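Local coordinates for pirin-like protein YHAK (Escherichia coli, PDB 2VEC) that is a monomeric cytoplasmic bicupin of the pirin family that lacks quercetin 2,3-dioxygenase activity and is thought to be redox-sensitive, at residues 80-83 against 84-87. Numbering follows the deposited sequence.
Sequences RTYP and KVDI
The phenol ring of Tyr-82 carries Ile-87 on one face. Ile-87 CG1 sits 3.8 Å from the ring centroid, only 8° off the normal, in a CH-pi contact. CD1 extends over the CD1/CE1 side of the ring, with Ile-87 CD1 3.8 Å from Tyr-82 CD1. The side chain of Arg-80 lies on the opposite side, where Arg-80 CD is 3.6 Å from Tyr-82 CE1. Trp-141 of strand 135-143 adds an edge-to-face ring contact. Ile-87 CG1 stands anti to its own carbonyl carbon (chi1 -56°), which brings the ethyl branch to the ring.

Val-85 CG2 meets the tyrosine obliquely at its root, 3.9 Å from Tyr-82 CB. Val-85 CG2 also touches Pro-83 CD, at 3.8 Å. At the turn, Lys-84 N makes a weak, bent bond of 3.3 Å to Tyr-82 O. Beyond CG the Lys-84 chain is extended.

The guanidinium of Arg-80 grips Thr-81 O side-on. Arg-80 NE gives the shorter, straighter bond, 2.8 Å to Thr-81 O, and Arg-80 NH2 a longer one. Both reach the oxygen in the guanidinium plane, which fixes the rotation of that group.

The contact packs the loop after strand 76-80 against the start of strand 85-93; the two strands lie in different sheets of one cupin domain. Apolar packing by the buried Val-85 and Ile-87 links the loop, with its exposed Pro-83, to the strand, while local polar bonds restrain the Arg-80 end and, weakly, the turn.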
ATOM      1  N   ARG A  80      -9.869  -7.651  15.759  1.00 59.98           N
ATOM      2  CA  ARG A  80     -10.819  -6.618  15.368  1.00 57.11           C
ATOM      3  C   ARG A  80     -11.569  -7.008  14.096  1.00 54.54           C
ATOM      4  O   ARG A  80     -11.068  -7.772  13.258  1.00 51.95           O
ATOM      5  CB  ARG A  80     -10.115  -5.262  15.165  1.00 55.05           C
ATOM      6  CG  ARG A  80      -9.110  -5.215  13.991  1.00 51.55           C
ATOM      7  CD  ARG A  80      -8.862  -3.790  13.486  1.00 49.70           C
ATOM      8  NE  ARG A  80     -10.112  -3.189  13.016  1.00 50.02           N
ATOM      9  CZ  ARG A  80     -10.319  -1.887  12.873  1.00 48.45           C
ATOM     10  NH1 ARG A  80      -9.346  -1.034  13.147  1.00 47.21           N
ATOM     11  NH2 ARG A  80     -11.513  -1.444  12.462  1.00 49.39           N
ATOM     12  N   THR A  81     -12.779  -6.484  13.973  1.00 53.84           N
ATOM     13  CA  THR A  81     -13.530  -6.617  12.744  1.00 51.80           C
ATOM     14  C   THR A  81     -13.165  -5.423  11.863  1.00 48.56           C
ATOM     15  O   THR A  81     -12.560  -4.458  12.335  1.00 47.60           O
ATOM     16  CB  THR A  81     -15.060  -6.667  12.991  1.00 54.31           C
ATOM     17  OG1 THR A  81     -15.511  -5.404  13.498  1.00 53.84           O
ATOM     18  CG2 THR A  81     -15.435  -7.799  13.976  1.00 56.50           C
ATOM     19  N   TYR A  82     -13.491  -5.512  10.580  1.00 46.35           N
ATOM     20  CA  TYR A  82     -13.201  -4.438   9.646  1.00 43.87           C
ATOM     21  C   TYR A  82     -14.505  -3.994   8.971  1.00 44.69           C
ATOM     22  O   TYR A  82     -15.412  -4.810   8.773  1.00 46.13           O
ATOM     23  CB  TYR A  82     -12.198  -4.912   8.592  1.00 41.01           C
ATOM     24  CG  TYR A  82     -10.784  -5.059   9.102  1.00 40.27           C
ATOM     25  CD1 TYR A  82     -10.029  -3.940   9.441  1.00 37.33           C
ATOM     26  CD2 TYR A  82     -10.193  -6.313   9.228  1.00 41.28           C
ATOM     27  CE1 TYR A  82      -8.741  -4.056   9.905  1.00 37.28           C
ATOM     28  CE2 TYR A  82      -8.875  -6.447   9.694  1.00 40.86           C
ATOM     29  CZ  TYR A  82      -8.162  -5.310  10.027  1.00 40.14           C
ATOM     30  OH  TYR A  82      -6.866  -5.416  10.484  1.00 42.26           O
ATOM     31  N   PRO A  83     -14.613  -2.696   8.628  1.00 44.30           N
ATOM     32  CA  PRO A  83     -15.834  -2.149   8.029  1.00 43.75           C
ATOM     33  C   PRO A  83     -15.925  -2.226   6.487  1.00 42.20           C
ATOM     34  O   PRO A  83     -15.747  -1.184   5.833  1.00 43.07           O
ATOM     35  CB  PRO A  83     -15.753  -0.675   8.442  1.00 44.12           C
ATOM     36  CG  PRO A  83     -14.285  -0.374   8.417  1.00 42.37           C
ATOM     37  CD  PRO A  83     -13.592  -1.648   8.851  1.00 42.55           C
ATOM     38  N   LYS A  84     -16.207  -3.389   5.906  1.00 40.72           N
ATOM     39  CA  LYS A  84     -16.383  -3.533   4.420  1.00 38.88           C
ATOM     40  C   LYS A  84     -15.174  -2.996   3.634  1.00 33.83           C
ATOM     41  O   LYS A  84     -15.306  -2.199   2.712  1.00 31.02           O
ATOM     42  CB  LYS A  84     -17.691  -2.911   3.892  1.00 39.35           C
ATOM     43  CG  LYS A  84     -18.954  -3.708   4.259  1.00 42.46           C
ATOM     44  CD  LYS A  84     -20.252  -3.125   3.686  1.00 45.17           C
ATOM     45  CE  LYS A  84     -21.451  -3.908   4.264  1.00 50.95           C
ATOM     46  NZ  LYS A  84     -22.814  -3.415   3.878  1.00 57.16           N
ATOM     47  N   VAL A  85     -14.001  -3.461   4.033  1.00 32.07           N
ATOM     48  CA  VAL A  85     -12.753  -3.086   3.386  1.00 29.84           C
ATOM     49  C   VAL A  85     -11.867  -4.325   3.314  1.00 29.98           C
ATOM     50  O   VAL A  85     -11.984  -5.220   4.156  1.00 33.25           O
ATOM     51  CB  VAL A  85     -11.968  -1.991   4.163  1.00 29.12           C
ATOM     52  CG1 VAL A  85     -12.694  -0.627   4.079  1.00 27.25           C
ATOM     53  CG2 VAL A  85     -11.698  -2.419   5.645  1.00 30.68           C
ATOM     54  N   ASP A  86     -11.013  -4.369   2.305  1.00 27.20           N
ATOM     55  CA  ASP A  86      -9.958  -5.366   2.234  1.00 26.82           C
ATOM     56  C   ASP A  86      -8.681  -4.719   2.660  1.00 26.80           C
ATOM     57  O   ASP A  86      -8.504  -3.504   2.505  1.00 25.51           O
ATOM     58  CB  ASP A  86      -9.820  -5.884   0.816  1.00 25.24           C
ATOM     59  CG  ASP A  86     -11.043  -6.715   0.401  1.00 27.16           C
ATOM     60  OD1 ASP A  86     -11.729  -7.271   1.299  1.00 28.91           O
ATOM     61  OD2 ASP A  86     -11.307  -6.808  -0.807  1.00 26.53           O
ATOM     62  N   ILE A  87      -7.779  -5.545   3.182  1.00 25.23           N
ATOM     63  CA  ILE A  87      -6.576  -5.033   3.853  1.00 26.66           C
ATOM     64  C   ILE A  87      -5.371  -5.513   3.084  1.00 26.30           C
ATOM     65  O   ILE A  87      -5.222  -6.710   2.857  1.00 27.14           O
ATOM     66  CB  ILE A  87      -6.498  -5.599   5.310  1.00 28.49           C
ATOM     67  CG1 ILE A  87      -7.768  -5.284   6.131  1.00 31.69           C
ATOM     68  CG2 ILE A  87      -5.229  -5.150   6.038  1.00 31.51           C
ATOM     69  CD1 ILE A  87      -8.141  -3.837   6.192  1.00 31.62           C
TER